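Local coordinates for protein ApaG (Shewanella oneidensis, PDB 1TZA), which is of unknown function but belongs to the ApaG family, an all-beta protein whose domain falls in the E-set clan of probably immunoglobulin-like folds, at residues Y32-I37 and G98-V103. Residues are numbered along the deposited sequence; the frame is centred on the assembly and turned at random.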
ATOM      1  N   TYR A  32      -5.109  -3.886   2.568  1.00  7.21           N
ATOM      2  CA  TYR A  32      -6.235  -4.776   2.798  1.00  9.46           C
ATOM      3  C   TYR A  32      -6.452  -5.598   1.529  1.00 10.31           C
ATOM      4  O   TYR A  32      -6.353  -5.083   0.409  1.00 11.15           O
ATOM      5  CB  TYR A  32      -7.509  -4.006   3.204  1.00  8.61           C
ATOM      6  CG  TYR A  32      -7.979  -2.933   2.247  1.00  6.12           C
ATOM      7  CD1 TYR A  32      -8.618  -3.260   1.057  1.00  4.77           C
ATOM      8  CD2 TYR A  32      -7.803  -1.588   2.553  1.00  5.30           C
ATOM      9  CE1 TYR A  32      -9.077  -2.271   0.193  1.00  5.16           C
ATOM     10  CE2 TYR A  32      -8.252  -0.596   1.711  1.00  3.32           C
ATOM     11  CZ  TYR A  32      -8.891  -0.940   0.529  1.00  6.40           C
ATOM     12  OH  TYR A  32      -9.344   0.050  -0.308  1.00  6.68           O
ATOM     13  N   THR A  33      -6.697  -6.890   1.721  1.00 10.86           N
ATOM     14  CA  THR A  33      -6.926  -7.815   0.618  1.00  9.00           C
ATOM     15  C   THR A  33      -8.357  -8.317   0.724  1.00  9.44           C
ATOM     16  O   THR A  33      -8.708  -9.046   1.652  1.00  9.62           O
ATOM     17  CB  THR A  33      -5.944  -9.001   0.681  1.00  9.09           C
ATOM     18  OG1 THR A  33      -4.598  -8.509   0.608  1.00  6.74           O
ATOM     19  CG2 THR A  33      -6.192  -9.966  -0.483  1.00  8.82           C
ATOM     20  N   ILE A  34      -9.183  -7.898  -0.228  1.00  9.42           N
ATOM     21  CA  ILE A  34     -10.589  -8.257  -0.255  1.00  9.30           C
ATOM     22  C   ILE A  34     -10.830  -9.437  -1.187  1.00  9.42           C
ATOM     23  O   ILE A  34     -10.242  -9.525  -2.264  1.00  9.57           O
ATOM     24  CB  ILE A  34     -11.460  -7.066  -0.758  1.00 10.33           C
ATOM     25  CG1 ILE A  34     -11.025  -5.759  -0.085  1.00 11.17           C
ATOM     26  CG2 ILE A  34     -12.937  -7.328  -0.466  1.00  9.35           C
ATOM     27  CD1 ILE A  34     -11.313  -5.669   1.394  1.00 10.01           C
ATOM     28  N   THR A  35     -11.689 -10.349  -0.754  1.00  9.55           N
ATOM     29  CA  THR A  35     -12.057 -11.505  -1.560  1.00  9.08           C
ATOM     30  C   THR A  35     -13.561 -11.387  -1.708  1.00  8.87           C
ATOM     31  O   THR A  35     -14.291 -11.330  -0.715  1.00  7.98           O
ATOM     32  CB  THR A  35     -11.716 -12.838  -0.874  1.00 11.07           C
ATOM     33  OG1 THR A  35     -10.292 -12.946  -0.723  1.00 10.56           O
ATOM     34  CG2 THR A  35     -12.221 -14.017  -1.718  1.00 12.55           C
ATOM     35  N   ILE A  36     -14.010 -11.323  -2.954  1.00  7.16           N
ATOM     36  CA  ILE A  36     -15.416 -11.185  -3.273  1.00  7.68           C
ATOM     37  C   ILE A  36     -15.880 -12.458  -3.973  1.00  9.94           C
ATOM     38  O   ILE A  36     -15.568 -12.695  -5.141  1.00 11.71           O
ATOM     39  CB  ILE A  36     -15.610  -9.956  -4.169  1.00  5.86           C
ATOM     40  CG1 ILE A  36     -15.087  -8.719  -3.430  1.00  7.02           C
ATOM     41  CG2 ILE A  36     -17.062  -9.778  -4.517  1.00  5.12           C
ATOM     42  CD1 ILE A  36     -14.573  -7.624  -4.336  1.00  4.60           C
ATOM     43  N   ILE A  37     -16.618 -13.282  -3.239  1.00 12.49           N
ATOM     44  CA  ILE A  37     -17.106 -14.552  -3.763  1.00 14.40           C
ATOM     45  C   ILE A  37     -18.523 -14.464  -4.313  1.00 14.67           C
ATOM     46  O   ILE A  37     -19.445 -14.002  -3.632  1.00 12.27           O
ATOM     47  CB  ILE A  37     -17.085 -15.638  -2.669  1.00 17.29           C
ATOM     48  CG1 ILE A  37     -15.735 -15.630  -1.954  1.00 20.12           C
ATOM     49  CG2 ILE A  37     -17.322 -17.011  -3.287  1.00 20.55           C
ATOM     50  CD1 ILE A  37     -15.689 -16.550  -0.752  1.00 21.93           C
ATOM     51  N   GLY A  98     -18.476  -0.688   4.319  1.00 11.29           N
ATOM     52  CA  GLY A  98     -19.109  -0.041   3.182  1.00 11.76           C
ATOM     53  C   GLY A  98     -19.846  -1.009   2.275  1.00 13.05           C
ATOM     54  O   GLY A  98     -20.326  -2.054   2.724  1.00 14.55           O
ATOM     55  N   THR A  99     -19.942  -0.664   0.995  1.00 12.50           N
ATOM     56  CA  THR A  99     -20.631  -1.512   0.037  1.00 11.10           C
ATOM     57  C   THR A  99     -20.032  -1.411  -1.355  1.00 10.16           C
ATOM     58  O   THR A  99     -19.328  -0.460  -1.678  1.00  9.02           O
ATOM     59  CB  THR A  99     -22.119  -1.144  -0.070  1.00 10.96           C
ATOM     60  OG1 THR A  99     -22.237   0.205  -0.521  1.00 11.72           O
ATOM     61  CG2 THR A  99     -22.809  -1.276   1.281  1.00 11.76           C
ATOM     62  N   TYR A 100     -20.321  -2.423  -2.163  1.00  9.73           N
ATOM     63  CA  TYR A 100     -19.876  -2.491  -3.544  1.00  8.97           C
ATOM     64  C   TYR A 100     -21.145  -2.440  -4.374  1.00 10.70           C
ATOM     65  O   TYR A 100     -22.107  -3.153  -4.079  1.00 13.53           O
ATOM     66  CB  TYR A 100     -19.158  -3.817  -3.823  1.00  6.59           C
ATOM     67  CG  TYR A 100     -17.785  -3.936  -3.222  1.00  4.81           C
ATOM     68  CD1 TYR A 100     -16.842  -2.925  -3.387  1.00  6.14           C
ATOM     69  CD2 TYR A 100     -17.405  -5.085  -2.534  1.00  7.03           C
ATOM     70  CE1 TYR A 100     -15.546  -3.055  -2.884  1.00  5.94           C
ATOM     71  CE2 TYR A 100     -16.113  -5.232  -2.025  1.00  6.27           C
ATOM     72  CZ  TYR A 100     -15.184  -4.209  -2.207  1.00  7.97           C
ATOM     73  OH  TYR A 100     -13.892  -4.351  -1.735  1.00  8.88           O
ATOM     74  N   GLY A 101     -21.170  -1.594  -5.396  1.00 11.36           N
ATOM     75  CA  GLY A 101     -22.349  -1.520  -6.239  1.00 12.44           C
ATOM     76  C   GLY A 101     -22.240  -2.593  -7.305  1.00 13.88           C
ATOM     77  O   GLY A 101     -21.472  -2.442  -8.252  1.00 12.76           O
HETATM   78  N   MSE A 102     -22.991  -3.680  -7.155  1.00 16.23           N
HETATM   79  CA  MSE A 102     -22.947  -4.779  -8.125  1.00 19.49           C
HETATM   80  C   MSE A 102     -24.059  -4.708  -9.167  1.00 20.17           C
HETATM   81  O   MSE A 102     -25.105  -4.106  -8.937  1.00 22.42           O
HETATM   82  CB  MSE A 102     -23.078  -6.135  -7.414  1.00 20.09           C
HETATM   83  CG  MSE A 102     -22.197  -6.344  -6.186  1.00 25.21           C
HETATM   84 SE   MSE A 102     -20.310  -6.462  -6.581  1.00 29.10          SE
HETATM   85  CE  MSE A 102     -20.349  -7.842  -7.956  1.00 25.18           C
ATOM     86  N   VAL A 103     -23.819  -5.336 -10.313  1.00 21.17           N
ATOM     87  CA  VAL A 103     -24.814  -5.422 -11.373  1.00 23.24           C
ATOM     88  C   VAL A 103     -24.708  -6.844 -11.912  1.00 24.51           C
ATOM     89  O   VAL A 103     -23.604  -7.355 -12.119  1.00 24.58           O
ATOM     90  CB  VAL A 103     -24.577  -4.397 -12.519  1.00 23.54           C
ATOM     91  CG1 VAL A 103     -23.203  -4.585 -13.130  1.00 23.82           C
ATOM     92  CG2 VAL A 103     -25.661  -4.562 -13.588  1.00 22.93           C
TER
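Ile34 and Ile36 of strand 28-38 face Tyr100 of strand 93-104 from the opposing sheet, and the two backbones come closest at Ile36 and Tyr100, whose CA atoms stand 9.8 Å apart, a gap bridged by side chains alone. Tyr100 does most of the spanning. Its CB already points at the other sheet, and with CG anti to the carbonyl carbon (chi1 -73°) the ring carries its phenol end to the branch of Ile34 at CB, where CG2 and CG1 diverge. There the CG2 methyl of Ile34 meets the ring at its edge, near the ring plane, 3.4 Å from Tyr100 OH, while CG1 of Ile34 approaches the same oxygen at 3.6 Å. Ile36 comes in obliquely beside the CE2 corner of the ring, its CD1 lying 3.7 Å from Tyr100 CE2 and its CG1 3.9 Å from that same carbon. All three side chains are buried, yet the phenol oxygen is not left without a polar mate: it hydrogen-bonds the hydroxyl of Tyr83 on strand 79-89, which itself pairs with strand 28-38. That bond ties the ring's far end to the sheet it reaches. A leucine in place of Tyr100 would probably open a gap beside Ile34 and deprive the Tyr83 hydroxyl of this buried partner. Val10 and Val12 of strand 8-19 also touch Ile34, Leu46 touches Ile36, and Ile114 packs on Tyr100, extending the apolar layer. Two antiparallel sheets packed face to face in this way form a beta-sandwich, consistent with the immunoglobulin-like E-set fold of the ApaG domain.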